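Local coordinates for protein histone-lysine N-methyltransferase, H3 lysine-9 specific SUVH6 (PDB 6A5K) that transfers methyl groups from S-adenosylmethionine to histone H3 and probably recognises methylated DNA in non-CG contexts through its SRA domain, at residues A[64-69]-A[168-173]; A[72-77]-A[190-195]; A[96-101]-A[108-113]. The protein carries 1 engineered substitution. One frame throughout, in Å; residues are numbered along the deposited sequence.

Contact 1 (A[64-69]-A[168-173])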
ATOM      1  N   HIS A  64     -20.790 -15.217 -10.526  1.00 31.13           N
ATOM      2  CA  HIS A  64     -20.503 -13.983 -11.256  1.00 28.73           C
ATOM      3  C   HIS A  64     -21.345 -12.856 -10.679  1.00 30.07           C
ATOM      4  O   HIS A  64     -22.485 -13.076 -10.268  1.00 36.74           O
ATOM      5  CB  HIS A  64     -20.800 -14.139 -12.754  1.00 30.13           C
ATOM      6  CG  HIS A  64     -19.667 -14.718 -13.545  1.00 30.77           C
ATOM      7  ND1 HIS A  64     -19.417 -16.068 -13.613  1.00 34.18           N
ATOM      8  CD2 HIS A  64     -18.724 -14.118 -14.315  1.00 32.78           C
ATOM      9  CE1 HIS A  64     -18.361 -16.282 -14.387  1.00 39.35           C
ATOM     10  NE2 HIS A  64     -17.927 -15.114 -14.822  1.00 35.07           N
ATOM     11  N   ILE A  65     -20.786 -11.651 -10.649  1.00 23.67           N
ATOM     12  CA  ILE A  65     -21.495 -10.480 -10.141  1.00 25.35           C
ATOM     13  C   ILE A  65     -21.676  -9.401 -11.213  1.00 26.61           C
ATOM     14  O   ILE A  65     -20.718  -9.026 -11.888  1.00 24.30           O
ATOM     15  CB  ILE A  65     -20.744  -9.857  -8.943  1.00 25.34           C
ATOM     16  CG1 ILE A  65     -20.600 -10.883  -7.815  1.00 30.79           C
ATOM     17  CG2 ILE A  65     -21.467  -8.609  -8.450  1.00 21.87           C
ATOM     18  CD1 ILE A  65     -19.701 -10.435  -6.690  1.00 26.64           C
ATOM     19  N   LEU A  66     -22.900  -8.898 -11.360  1.00 24.69           N
ATOM     20  CA  LEU A  66     -23.147  -7.759 -12.240  1.00 29.12           C
ATOM     21  C   LEU A  66     -23.184  -6.460 -11.443  1.00 29.99           C
ATOM     22  O   LEU A  66     -23.992  -6.311 -10.525  1.00 31.83           O
ATOM     23  CB  LEU A  66     -24.454  -7.942 -13.012  1.00 32.30           C
ATOM     24  CG  LEU A  66     -24.653  -7.088 -14.270  1.00 34.33           C
ATOM     25  CD1 LEU A  66     -23.541  -7.326 -15.283  1.00 28.53           C
ATOM     26  CD2 LEU A  66     -26.018  -7.372 -14.894  1.00 37.30           C
ATOM     27  N   GLY A  67     -22.304  -5.525 -11.790  1.00 24.03           N
ATOM     28  CA  GLY A  67     -22.272  -4.230 -11.138  1.00 24.61           C
ATOM     29  C   GLY A  67     -21.244  -4.142 -10.022  1.00 26.85           C
ATOM     30  O   GLY A  67     -20.156  -4.714 -10.124  1.00 23.38           O
ATOM     31  N   GLU A  68     -21.589  -3.416  -8.959  1.00 26.63           N
ATOM     32  CA  GLU A  68     -20.680  -3.209  -7.829  1.00 29.71           C
ATOM     33  C   GLU A  68     -20.386  -4.491  -7.057  1.00 23.07           C
ATOM     34  O   GLU A  68     -21.287  -5.266  -6.750  1.00 25.29           O
ATOM     35  CB  GLU A  68     -21.242  -2.166  -6.853  1.00 34.74           C
ATOM     36  CG  GLU A  68     -21.375  -0.744  -7.394  1.00 43.82           C
ATOM     37  CD  GLU A  68     -22.687  -0.497  -8.117  1.00 55.61           C
ATOM     38  OE1 GLU A  68     -23.454  -1.462  -8.325  1.00 60.19           O
ATOM     39  OE2 GLU A  68     -22.962   0.675  -8.460  1.00 58.59           O
ATOM     40  N   VAL A  69     -19.114  -4.692  -6.730  1.00 22.61           N
ATOM     41  CA  VAL A  69     -18.686  -5.807  -5.899  1.00 22.07           C
ATOM     42  C   VAL A  69     -18.464  -5.306  -4.476  1.00 20.66           C
ATOM     43  O   VAL A  69     -17.677  -4.386  -4.267  1.00 19.82           O
ATOM     44  CB  VAL A  69     -17.391  -6.442  -6.434  1.00 22.04           C
ATOM     45  CG1 VAL A  69     -16.876  -7.511  -5.478  1.00 20.04           C
ATOM     46  CG2 VAL A  69     -17.615  -7.009  -7.831  1.00 23.15           C
ATOM     47  N   GLN A 168     -28.001  -2.680 -21.829  1.00 26.46           N
ATOM     48  CA  GLN A 168     -27.523  -1.526 -21.066  1.00 25.13           C
ATOM     49  C   GLN A 168     -27.231  -1.909 -19.621  1.00 24.54           C
ATOM     50  O   GLN A 168     -27.598  -1.203 -18.682  1.00 27.68           O
ATOM     51  CB  GLN A 168     -28.527  -0.375 -21.138  1.00 27.75           C
ATOM     52  CG  GLN A 168     -28.497   0.345 -22.478  1.00 27.52           C
ATOM     53  CD  GLN A 168     -27.149   0.994 -22.748  1.00 30.63           C
ATOM     54  OE1 GLN A 168     -26.754   1.941 -22.067  1.00 32.04           O
ATOM     55  NE2 GLN A 168     -26.426   0.471 -23.735  1.00 30.26           N
ATOM     56  N   THR A 169     -26.565  -3.045 -19.465  1.00 25.60           N
ATOM     57  CA  THR A 169     -26.125  -3.527 -18.162  1.00 26.15           C
ATOM     58  C   THR A 169     -24.701  -3.052 -17.869  1.00 24.74           C
ATOM     59  O   THR A 169     -23.902  -2.882 -18.789  1.00 22.30           O
ATOM     60  CB  THR A 169     -26.194  -5.060 -18.100  1.00 26.39           C
ATOM     61  OG1 THR A 169     -25.655  -5.602 -19.310  1.00 27.05           O
ATOM     62  CG2 THR A 169     -27.638  -5.520 -17.951  1.00 28.79           C
ATOM     63  N   PRO A 170     -24.379  -2.833 -16.583  1.00 24.39           N
ATOM     64  CA  PRO A 170     -23.068  -2.270 -16.240  1.00 22.01           C
ATOM     65  C   PRO A 170     -21.901  -3.236 -16.480  1.00 19.62           C
ATOM     66  O   PRO A 170     -22.064  -4.457 -16.415  1.00 21.01           O
ATOM     67  CB  PRO A 170     -23.209  -1.946 -14.747  1.00 18.28           C
ATOM     68  CG  PRO A 170     -24.203  -2.948 -14.251  1.00 21.68           C
ATOM     69  CD  PRO A 170     -25.193  -3.104 -15.382  1.00 22.80           C
ATOM     70  N   VAL A 171     -20.733  -2.667 -16.760  1.00 15.13           N
ATOM     71  CA  VAL A 171     -19.512  -3.430 -16.979  1.00 13.88           C
ATOM     72  C   VAL A 171     -18.400  -2.858 -16.096  1.00 15.13           C
ATOM     73  O   VAL A 171     -18.118  -1.657 -16.150  1.00 17.70           O
ATOM     74  CB  VAL A 171     -19.067  -3.387 -18.465  1.00 13.70           C
ATOM     75  CG1 VAL A 171     -17.744  -4.134 -18.664  1.00 17.70           C
ATOM     76  CG2 VAL A 171     -20.155  -3.955 -19.375  1.00 15.21           C
ATOM     77  N   ARG A 172     -17.771  -3.699 -15.281  1.00 13.15           N
ATOM     78  CA  ARG A 172     -16.625  -3.235 -14.499  1.00 12.36           C
ATOM     79  C   ARG A 172     -15.406  -3.083 -15.397  1.00 16.41           C
ATOM     80  O   ARG A 172     -15.062  -3.992 -16.147  1.00 16.72           O
ATOM     81  CB  ARG A 172     -16.306  -4.192 -13.344  1.00 12.39           C
ATOM     82  CG  ARG A 172     -17.322  -4.181 -12.219  1.00 15.08           C
ATOM     83  CD  ARG A 172     -16.904  -5.102 -11.059  1.00 15.34           C
ATOM     84  NE  ARG A 172     -16.775  -6.493 -11.487  1.00 13.31           N
ATOM     85  CZ  ARG A 172     -17.796  -7.332 -11.643  1.00 19.38           C
ATOM     86  NH1 ARG A 172     -19.037  -6.922 -11.418  1.00 16.24           N
ATOM     87  NH2 ARG A 172     -17.578  -8.579 -12.041  1.00 15.58           N
ATOM     88  N   VAL A 173     -14.743  -1.934 -15.325  1.00 12.69           N
ATOM     89  CA  VAL A 173     -13.524  -1.754 -16.089  1.00 11.57           C
ATOM     90  C   VAL A 173     -12.293  -1.786 -15.181  1.00 15.12           C
ATOM     91  O   VAL A 173     -12.173  -0.992 -14.246  1.00 13.45           O
ATOM     92  CB  VAL A 173     -13.558  -0.436 -16.889  1.00 14.30           C
ATOM     93  CG1 VAL A 173     -12.172  -0.093 -17.434  1.00 12.90           C
ATOM     94  CG2 VAL A 173     -14.576  -0.539 -18.021  1.00 14.15           C
TER
HETATM   95  O   HOH W   1     -20.712  -5.519 -14.165  1.00 13.79           O

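Contact 2 (A[72-77]-A[190-195])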
ATOM      1  N   VAL A  72     -15.183  -3.603  -2.746  1.00 13.42           N
ATOM      2  CA  VAL A  72     -14.238  -3.180  -3.770  1.00 14.37           C
ATOM      3  C   VAL A  72     -14.578  -1.761  -4.216  1.00 18.62           C
ATOM      4  O   VAL A  72     -15.715  -1.475  -4.591  1.00 19.02           O
ATOM      5  CB  VAL A  72     -14.240  -4.128  -4.991  1.00 17.08           C
ATOM      6  CG1 VAL A  72     -13.291  -3.608  -6.063  1.00 16.70           C
ATOM      7  CG2 VAL A  72     -13.843  -5.535  -4.571  1.00 17.65           C
ATOM      8  N   GLU A  73     -13.592  -0.874  -4.182  1.00 14.97           N
ATOM      9  CA  GLU A  73     -13.860   0.544  -4.403  1.00 13.84           C
ATOM     10  C   GLU A  73     -13.101   1.103  -5.597  1.00 14.76           C
ATOM     11  O   GLU A  73     -11.976   0.689  -5.875  1.00 14.12           O
ATOM     12  CB  GLU A  73     -13.516   1.336  -3.133  1.00 16.77           C
ATOM     13  CG  GLU A  73     -14.330   0.893  -1.918  1.00 29.19           C
ATOM     14  CD  GLU A  73     -14.054   1.720  -0.678  1.00 48.18           C
ATOM     15  OE1 GLU A  73     -13.159   2.587  -0.727  1.00 61.15           O
ATOM     16  OE2 GLU A  73     -14.739   1.501   0.349  1.00 55.14           O
ATOM     17  N   VAL A  74     -13.734   2.045  -6.296  1.00 12.64           N
ATOM     18  CA  VAL A  74     -13.100   2.764  -7.393  1.00 15.10           C
ATOM     19  C   VAL A  74     -11.724   3.278  -6.963  1.00 14.80           C
ATOM     20  O   VAL A  74     -11.585   3.873  -5.897  1.00 12.68           O
ATOM     21  CB  VAL A  74     -13.981   3.937  -7.869  1.00 16.23           C
ATOM     22  CG1 VAL A  74     -13.208   4.867  -8.797  1.00 14.64           C
ATOM     23  CG2 VAL A  74     -15.241   3.408  -8.559  1.00 23.32           C
ATOM     24  N   GLY A  75     -10.709   3.012  -7.778  1.00 12.28           N
ATOM     25  CA  GLY A  75      -9.355   3.431  -7.467  1.00 13.99           C
ATOM     26  C   GLY A  75      -8.481   2.327  -6.890  1.00 15.01           C
ATOM     27  O   GLY A  75      -7.251   2.461  -6.884  1.00 13.47           O
ATOM     28  N   ASP A  76      -9.100   1.240  -6.423  1.00 11.47           N
ATOM     29  CA  ASP A  76      -8.349   0.120  -5.845  1.00 14.01           C
ATOM     30  C   ASP A  76      -7.334  -0.423  -6.849  1.00 15.39           C
ATOM     31  O   ASP A  76      -7.601  -0.474  -8.052  1.00 12.20           O
ATOM     32  CB  ASP A  76      -9.276  -1.016  -5.404  1.00 14.57           C
ATOM     33  CG  ASP A  76      -9.956  -0.749  -4.064  1.00 19.55           C
ATOM     34  OD1 ASP A  76      -9.616   0.250  -3.389  1.00 20.65           O
ATOM     35  OD2 ASP A  76     -10.836  -1.554  -3.683  1.00 15.95           O
ATOM     36  N   GLU A  77      -6.173  -0.834  -6.353  1.00 12.02           N
ATOM     37  CA  GLU A  77      -5.120  -1.331  -7.228  1.00 13.65           C
ATOM     38  C   GLU A  77      -4.706  -2.747  -6.866  1.00 15.99           C
ATOM     39  O   GLU A  77      -4.867  -3.181  -5.720  1.00 12.52           O
ATOM     40  CB  GLU A  77      -3.905  -0.396  -7.192  1.00 11.63           C
ATOM     41  CG  GLU A  77      -4.247   1.019  -7.663  1.00 15.52           C
ATOM     42  CD  GLU A  77      -3.033   1.807  -8.115  1.00 17.31           C
ATOM     43  OE1 GLU A  77      -1.901   1.321  -7.909  1.00 17.13           O
ATOM     44  OE2 GLU A  77      -3.219   2.905  -8.693  1.00 18.40           O
ATOM     45  N   TYR A 190      -2.823  -2.898 -12.075  1.00 11.63           N
ATOM     46  CA  TYR A 190      -4.212  -2.824 -12.499  1.00 11.23           C
ATOM     47  C   TYR A 190      -4.992  -1.917 -11.563  1.00 18.57           C
ATOM     48  O   TYR A 190      -4.748  -1.908 -10.360  1.00 14.36           O
ATOM     49  CB  TYR A 190      -4.846  -4.222 -12.524  1.00 11.21           C
ATOM     50  CG  TYR A 190      -4.096  -5.196 -13.389  1.00 16.89           C
ATOM     51  CD1 TYR A 190      -3.104  -6.014 -12.855  1.00 17.87           C
ATOM     52  CD2 TYR A 190      -4.358  -5.284 -14.753  1.00 17.81           C
ATOM     53  CE1 TYR A 190      -2.401  -6.900 -13.660  1.00 20.19           C
ATOM     54  CE2 TYR A 190      -3.662  -6.161 -15.555  1.00 17.84           C
ATOM     55  CZ  TYR A 190      -2.691  -6.968 -15.008  1.00 21.56           C
ATOM     56  OH  TYR A 190      -2.005  -7.838 -15.822  1.00 29.63           O
ATOM     57  N   VAL A 191      -5.936  -1.166 -12.121  1.00 10.78           N
ATOM     58  CA  VAL A 191      -6.760  -0.249 -11.340  1.00 12.24           C
ATOM     59  C   VAL A 191      -8.240  -0.439 -11.649  1.00 14.03           C
ATOM     60  O   VAL A 191      -8.641  -0.453 -12.818  1.00 13.94           O
ATOM     61  CB  VAL A 191      -6.370   1.224 -11.619  1.00 18.31           C
ATOM     62  CG1 VAL A 191      -7.181   2.175 -10.750  1.00 10.96           C
ATOM     63  CG2 VAL A 191      -4.879   1.431 -11.393  1.00 19.13           C
ATOM     64  N   TYR A 192      -9.056  -0.588 -10.605  1.00 13.41           N
ATOM     65  CA  TYR A 192     -10.507  -0.617 -10.775  1.00 13.00           C
ATOM     66  C   TYR A 192     -11.056   0.793 -11.030  1.00 14.42           C
ATOM     67  O   TYR A 192     -11.056   1.639 -10.130  1.00 13.57           O
ATOM     68  CB  TYR A 192     -11.192  -1.236  -9.551  1.00 11.85           C
ATOM     69  CG  TYR A 192     -12.699  -1.233  -9.685  1.00 14.73           C
ATOM     70  CD1 TYR A 192     -13.304  -1.633 -10.872  1.00 14.88           C
ATOM     71  CD2 TYR A 192     -13.509  -0.797  -8.649  1.00 15.49           C
ATOM     72  CE1 TYR A 192     -14.674  -1.615 -11.017  1.00 16.88           C
ATOM     73  CE2 TYR A 192     -14.890  -0.784  -8.781  1.00 17.39           C
ATOM     74  CZ  TYR A 192     -15.462  -1.193  -9.965  1.00 15.69           C
ATOM     75  OH  TYR A 192     -16.824  -1.176 -10.108  1.00 16.71           O
ATOM     76  N   ASP A 193     -11.532   1.039 -12.251  1.00 14.73           N
ATOM     77  CA  ASP A 193     -11.958   2.382 -12.643  1.00 13.01           C
ATOM     78  C   ASP A 193     -13.474   2.572 -12.597  1.00 13.76           C
ATOM     79  O   ASP A 193     -13.984   3.648 -12.921  1.00 18.46           O
ATOM     80  CB  ASP A 193     -11.431   2.721 -14.039  1.00 14.16           C
ATOM     81  CG  ASP A 193     -10.030   3.320 -14.002  1.00 18.96           C
ATOM     82  OD1 ASP A 193      -9.573   3.718 -12.903  1.00 17.90           O
ATOM     83  OD2 ASP A 193      -9.386   3.394 -15.069  1.00 20.69           O
ATOM     84  N   GLY A 194     -14.188   1.536 -12.173  1.00 15.21           N
ATOM     85  CA  GLY A 194     -15.615   1.655 -11.940  1.00 15.36           C
ATOM     86  C   GLY A 194     -16.503   1.047 -13.012  1.00 13.70           C
ATOM     87  O   GLY A 194     -16.076   0.200 -13.805  1.00 12.84           O
ATOM     88  N   LEU A 195     -17.752   1.502 -13.028  1.00 13.62           N
ATOM     89  CA  LEU A 195     -18.779   0.927 -13.881  1.00 16.86           C
ATOM     90  C   LEU A 195     -19.011   1.746 -15.140  1.00 18.44           C
ATOM     91  O   LEU A 195     -19.066   2.976 -15.096  1.00 16.18           O
ATOM     92  CB  LEU A 195     -20.092   0.788 -13.110  1.00 20.36           C
ATOM     93  CG  LEU A 195     -20.049  -0.102 -11.868  1.00 24.72           C
ATOM     94  CD1 LEU A 195     -21.423  -0.157 -11.217  1.00 26.30           C
ATOM     95  CD2 LEU A 195     -19.572  -1.490 -12.226  1.00 22.26           C
TER

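Contact 3 (A[96-101]-A[108-113])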
ATOM      1  N   GLY A  96      -9.550 -11.096 -21.570  1.00 22.76           N
ATOM      2  CA  GLY A  96      -9.871  -9.711 -21.278  1.00 22.08           C
ATOM      3  C   GLY A  96     -11.324  -9.476 -20.903  1.00 18.13           C
ATOM      4  O   GLY A  96     -11.634  -8.500 -20.229  1.00 17.28           O
ATOM      5  N   ILE A  97     -12.216 -10.362 -21.337  1.00 19.79           N
ATOM      6  CA  ILE A  97     -13.644 -10.176 -21.089  1.00 17.58           C
ATOM      7  C   ILE A  97     -14.232 -11.285 -20.216  1.00 22.40           C
ATOM      8  O   ILE A  97     -14.055 -12.466 -20.496  1.00 21.13           O
ATOM      9  CB  ILE A  97     -14.454 -10.121 -22.404  1.00 18.37           C
ATOM     10  CG1 ILE A  97     -13.907  -9.039 -23.333  1.00 22.51           C
ATOM     11  CG2 ILE A  97     -15.930  -9.860 -22.110  1.00 18.44           C
ATOM     12  CD1 ILE A  97     -14.476  -9.106 -24.741  1.00 23.27           C
ATOM     13  N   ASP A  98     -14.932 -10.888 -19.162  1.00 19.37           N
ATOM     14  CA  ASP A  98     -15.689 -11.808 -18.333  1.00 19.76           C
ATOM     15  C   ASP A  98     -17.170 -11.484 -18.477  1.00 21.99           C
ATOM     16  O   ASP A  98     -17.562 -10.299 -18.574  1.00 19.61           O
ATOM     17  CB  ASP A  98     -15.259 -11.717 -16.867  1.00 19.46           C
ATOM     18  CG  ASP A  98     -15.687 -12.933 -16.051  1.00 23.51           C
ATOM     19  OD1 ASP A  98     -16.130 -13.933 -16.650  1.00 27.82           O
ATOM     20  OD2 ASP A  98     -15.554 -12.897 -14.809  1.00 21.89           O
ATOM     21  N   TYR A  99     -17.979 -12.539 -18.456  1.00 20.23           N
ATOM     22  CA  TYR A  99     -19.403 -12.417 -18.718  1.00 21.76           C
ATOM     23  C   TYR A  99     -20.234 -13.451 -17.965  1.00 24.85           C
ATOM     24  O   TYR A  99     -19.702 -14.395 -17.374  1.00 23.05           O
ATOM     25  CB  TYR A  99     -19.674 -12.527 -20.218  1.00 22.63           C
ATOM     26  CG  TYR A  99     -19.176 -13.798 -20.871  1.00 27.83           C
ATOM     27  CD1 TYR A  99     -17.895 -13.867 -21.409  1.00 29.11           C
ATOM     28  CD2 TYR A  99     -19.991 -14.922 -20.970  1.00 29.67           C
ATOM     29  CE1 TYR A  99     -17.436 -15.021 -22.013  1.00 31.03           C
ATOM     30  CE2 TYR A  99     -19.536 -16.080 -21.571  1.00 33.66           C
ATOM     31  CZ  TYR A  99     -18.258 -16.121 -22.093  1.00 37.80           C
ATOM     32  OH  TYR A  99     -17.797 -17.268 -22.697  1.00 45.11           O
HETATM   33  N   MSE A 100     -21.546 -13.262 -17.986  1.00 25.29           N
HETATM   34  CA  MSE A 100     -22.439 -14.148 -17.258  1.00 29.72           C
HETATM   35  C   MSE A 100     -23.769 -14.261 -17.980  1.00 29.47           C
HETATM   36  O   MSE A 100     -24.122 -13.407 -18.795  1.00 24.45           O
HETATM   37  CB  MSE A 100     -22.646 -13.650 -15.822  1.00 31.23           C
HETATM   38  CG  MSE A 100     -23.676 -12.542 -15.671  1.00 28.33           C
HETATM   39 SE   MSE A 100     -23.855 -11.875 -13.821  0.98 35.48          SE
HETATM   40  CE  MSE A 100     -25.615 -11.061 -14.024  1.00 79.49           C
ATOM     41  N   LYS A 101     -24.493 -15.332 -17.678  1.00 30.31           N
ATOM     42  CA  LYS A 101     -25.827 -15.552 -18.211  1.00 34.09           C
ATOM     43  C   LYS A 101     -26.741 -14.401 -17.798  1.00 34.24           C
ATOM     44  O   LYS A 101     -26.696 -13.943 -16.659  1.00 27.33           O
ATOM     45  CB  LYS A 101     -26.362 -16.898 -17.711  1.00 31.65           C
ATOM     46  CG  LYS A 101     -27.600 -17.407 -18.399  1.00 39.85           C
ATOM     47  CD  LYS A 101     -27.910 -18.839 -17.967  1.00 45.24           C
ATOM     48  CE  LYS A 101     -28.869 -19.511 -18.945  1.00 51.91           C
ATOM     49  NZ  LYS A 101     -28.859 -20.998 -18.825  1.00 54.82           N
ATOM     50  N   ALA A 108     -21.488  -8.953 -20.638  1.00 19.90           N
ATOM     51  CA  ALA A 108     -20.195  -8.809 -19.983  1.00 18.83           C
ATOM     52  C   ALA A 108     -20.367  -8.356 -18.542  1.00 19.95           C
ATOM     53  O   ALA A 108     -21.241  -7.545 -18.235  1.00 20.33           O
ATOM     54  CB  ALA A 108     -19.320  -7.828 -20.734  1.00 19.71           C
ATOM     55  N   THR A 109     -19.521  -8.874 -17.660  1.00 17.70           N
ATOM     56  CA  THR A 109     -19.504  -8.420 -16.281  1.00 17.11           C
ATOM     57  C   THR A 109     -18.295  -7.527 -16.049  1.00 16.08           C
ATOM     58  O   THR A 109     -18.353  -6.571 -15.271  1.00 17.23           O
ATOM     59  CB  THR A 109     -19.454  -9.591 -15.302  1.00 23.98           C
ATOM     60  OG1 THR A 109     -18.370 -10.455 -15.668  1.00 21.44           O
ATOM     61  CG2 THR A 109     -20.774 -10.372 -15.335  1.00 23.54           C
ATOM     62  N   SER A 110     -17.188  -7.845 -16.714  1.00 15.87           N
ATOM     63  CA  SER A 110     -15.977  -7.058 -16.473  1.00 15.06           C
ATOM     64  C   SER A 110     -14.985  -7.180 -17.612  1.00 15.17           C
ATOM     65  O   SER A 110     -14.955  -8.190 -18.296  1.00 15.76           O
ATOM     66  CB  SER A 110     -15.311  -7.487 -15.162  1.00 21.36           C
ATOM     67  OG  SER A 110     -14.906  -8.841 -15.235  1.00 22.06           O
ATOM     68  N   ILE A 111     -14.186  -6.139 -17.827  1.00 14.74           N
ATOM     69  CA  ILE A 111     -13.115  -6.212 -18.809  1.00 14.93           C
ATOM     70  C   ILE A 111     -11.809  -5.687 -18.228  1.00 14.40           C
ATOM     71  O   ILE A 111     -11.806  -4.782 -17.393  1.00 13.89           O
ATOM     72  CB  ILE A 111     -13.442  -5.415 -20.102  1.00 15.34           C
ATOM     73  CG1 ILE A 111     -13.623  -3.925 -19.801  1.00 19.61           C
ATOM     74  CG2 ILE A 111     -14.675  -5.993 -20.792  1.00 16.02           C
ATOM     75  CD1 ILE A 111     -13.936  -3.075 -21.042  1.00 19.71           C
ATOM     76  N   VAL A 112     -10.701  -6.270 -18.671  1.00 16.62           N
ATOM     77  CA  VAL A 112      -9.392  -5.720 -18.345  1.00 14.78           C
ATOM     78  C   VAL A 112      -8.871  -4.988 -19.574  1.00 17.00           C
ATOM     79  O   VAL A 112      -8.647  -5.601 -20.615  1.00 18.60           O
ATOM     80  CB  VAL A 112      -8.392  -6.803 -17.911  1.00 17.35           C
ATOM     81  CG1 VAL A 112      -7.043  -6.163 -17.565  1.00 20.57           C
ATOM     82  CG2 VAL A 112      -8.932  -7.578 -16.730  1.00 14.61           C
ATOM     83  N   ALA A 113      -8.690  -3.677 -19.449  1.00 14.63           N
ATOM     84  CA  ALA A 113      -8.388  -2.838 -20.604  1.00 21.27           C
ATOM     85  C   ALA A 113      -6.989  -2.246 -20.539  1.00 28.74           C
ATOM     86  O   ALA A 113      -6.541  -1.801 -19.488  1.00 28.39           O
ATOM     87  CB  ALA A 113      -9.417  -1.728 -20.722  1.00 24.62           C
TER

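Contact 1 (A[64-69]-A[168-173])
Thr169 meets the loop first, setting its CG2 methyl 3.9 Å from CD2 of Leu66, with the two side chains crossing at about a right angle. Pro170 follows and brings its ring up to the loop backbone, CG lying 3.9 Å from Gly67 CA; the ring also packs against CG of Leu66. Gly67 has a positive phi, at which any CB would collide with the carbonyl oxygen of Leu66. A water joins the two backbones here, accepting from Gly67 N at 2.9 Å and donating to Pro170 O at 2.8 Å. Arg172 then carries the polar part. Its chain bends at chi3 (-61°), which carries NH1 between two carbonyls: NH1 donates hydrogen bonds to Ile65 O (2.7 Å, 161° at the hydrogen) and to Gly67 O (2.8 Å). Both acceptors sit near the guanidinium plane, although NH1 meets Ile65 O from 52° above the carbonyl plane. NH2 adds a weak bond to Ile65 O and is also hydrogen-bonded to Ile89 O, while Val69 CG2 rests over one guanidinium face. A leucine in place of this arginine would probably leave the Ile65 and Gly67 carbonyls without their shared donor and the loop less firmly tied to the strand. Within the SRA domain, strand 171-176 runs just after helix 156-167, between parallel strand 105-113 and antiparallel strand 190-205, and Tyr102 of strand 97-102 packs on both Leu66 and Thr169.

Contact 2 (A[72-77]-A[190-195])
Tyr192 and Gly75 form the tight centre of this contact: Gly75 N donates an almost straight bond to Tyr192 O (2.7 Å, 176° at the hydrogen), and Tyr192 N returns one to Asp76 O at 2.9 Å. Gly75 fills the third position of a type II turn from Glu73 to Asp76, where its positive phi suits a residue without a side chain. The turn is closed by its backbone bond and by Asp76 OD2, which takes the N-H of Glu73 from above the carboxylate plane. The Tyr192 ring, with CG anti to the backbone N (chi1 178°), reaches the turn and presents its edge to it, CD2 lying 3.5 Å from Glu73 O. Packing is close at Gly194 as well, where Val74 CG2 comes within 3.8 Å of Gly194 CA and a CB would be crowded. Beyond Asp76, Glu77 and Val191 make an antiparallel non-hydrogen-bonded pair; their side chains run side by side, and Glu77 OE2 lies 3.5 Å from Val191 CG2.

The contact loosens toward Val72 and Glu73: Val72, itself partly open to solvent, meets the Tyr192 ring obliquely through CG1, at 3.8 Å from CD2, and Glu73 is exposed, its CB directed away from the strand. Asp76 OD2 also forms a salt bridge with Arg7 NH1 of helix 5-29, and Glu77 OE1 one with Lys177 NZ. Strand 190-205 is flanked by strands 171-176 and 211-219, helix 227-234 touches Val191 and Asp193, and Glu77 packs on Ser372 and Pro488 of the SET region.

Contact 3 (A[96-101]-A[108-113])
The carbonyl of Asp98 receives two successive N-H groups from the facing strand, Thr109 N at 2.6 Å and Ser110 N at 3.1 Å from Asp98 O. Both approach from the same face of the carbonyl plane, Ser110 N the more steeply, and this double grip shifts the pairing by one residue between Asp98 and Tyr99. Thr109 takes up the extra residue by leaving the extended conformation, with phi -105° and psi -35°.

Followed outward, the Thr109 side chain touches both Asp98 and Met100 of the facing strand. CB lies 3.8 Å from Asp98 O. From there OG1, placed between the backbone N and the carbonyl carbon (chi1 52°), gives a weak hydrogen bond of 3.0 Å to Asp98 O, a third donor on an oxygen already held twice. The other branch, CG2, lies anti to the carbonyl carbon and crosses the Met100 chain at about a right angle, with Met100 CG 3.6 Å and the selenium SE of this selenomethionine 3.7 Å from it.

On the side chain of Asp98, CB packs on Ser110 OG, whereas the carboxylate turns to other partners: OD1 takes the N-H of His64 NE2, and OD2 that of Lys91 N. Ser110 OG is bonded in turn to His90 ND1.

Away from the bulge the ladder is regular. Asp98 N bonds to Ser110 O at 2.8 Å and Val112 N to Gly96 O at 2.9 Å, and between them Ile97 and Ile111 lie side by side, pointing the same way, on the face where Ile97 also touches Ala108 and Tyr129 packs. Thr109 and Ser110 together facing Asp98 make a classic beta bulge, set in the antiparallel hairpin of strands 97-102 and 105-113 in the SRA domain.

Following the chain from the N terminus, the loop after helix 44-54 supplies the first halves of contacts 1 and 2 in succession, 64-69 and then 72-77. Contact 3 is both opened and closed before either is completed, by the short hairpin 96-101 with 108-113, and so lies within both larger loops. Contact 1 closes when the chain reaches 168-173, and contact 2 at 190-195, so that these two cross. The strands that complete the three contacts stand side by side in one sheet, in the order 105-113, 171-176 and 190-205. A backbone bond between Arg172 O and Ile111 N joins contact 1 to the hairpin, while backbone bonds of Val173 join contact 1 to contact 2 at Asp193 and Gly194.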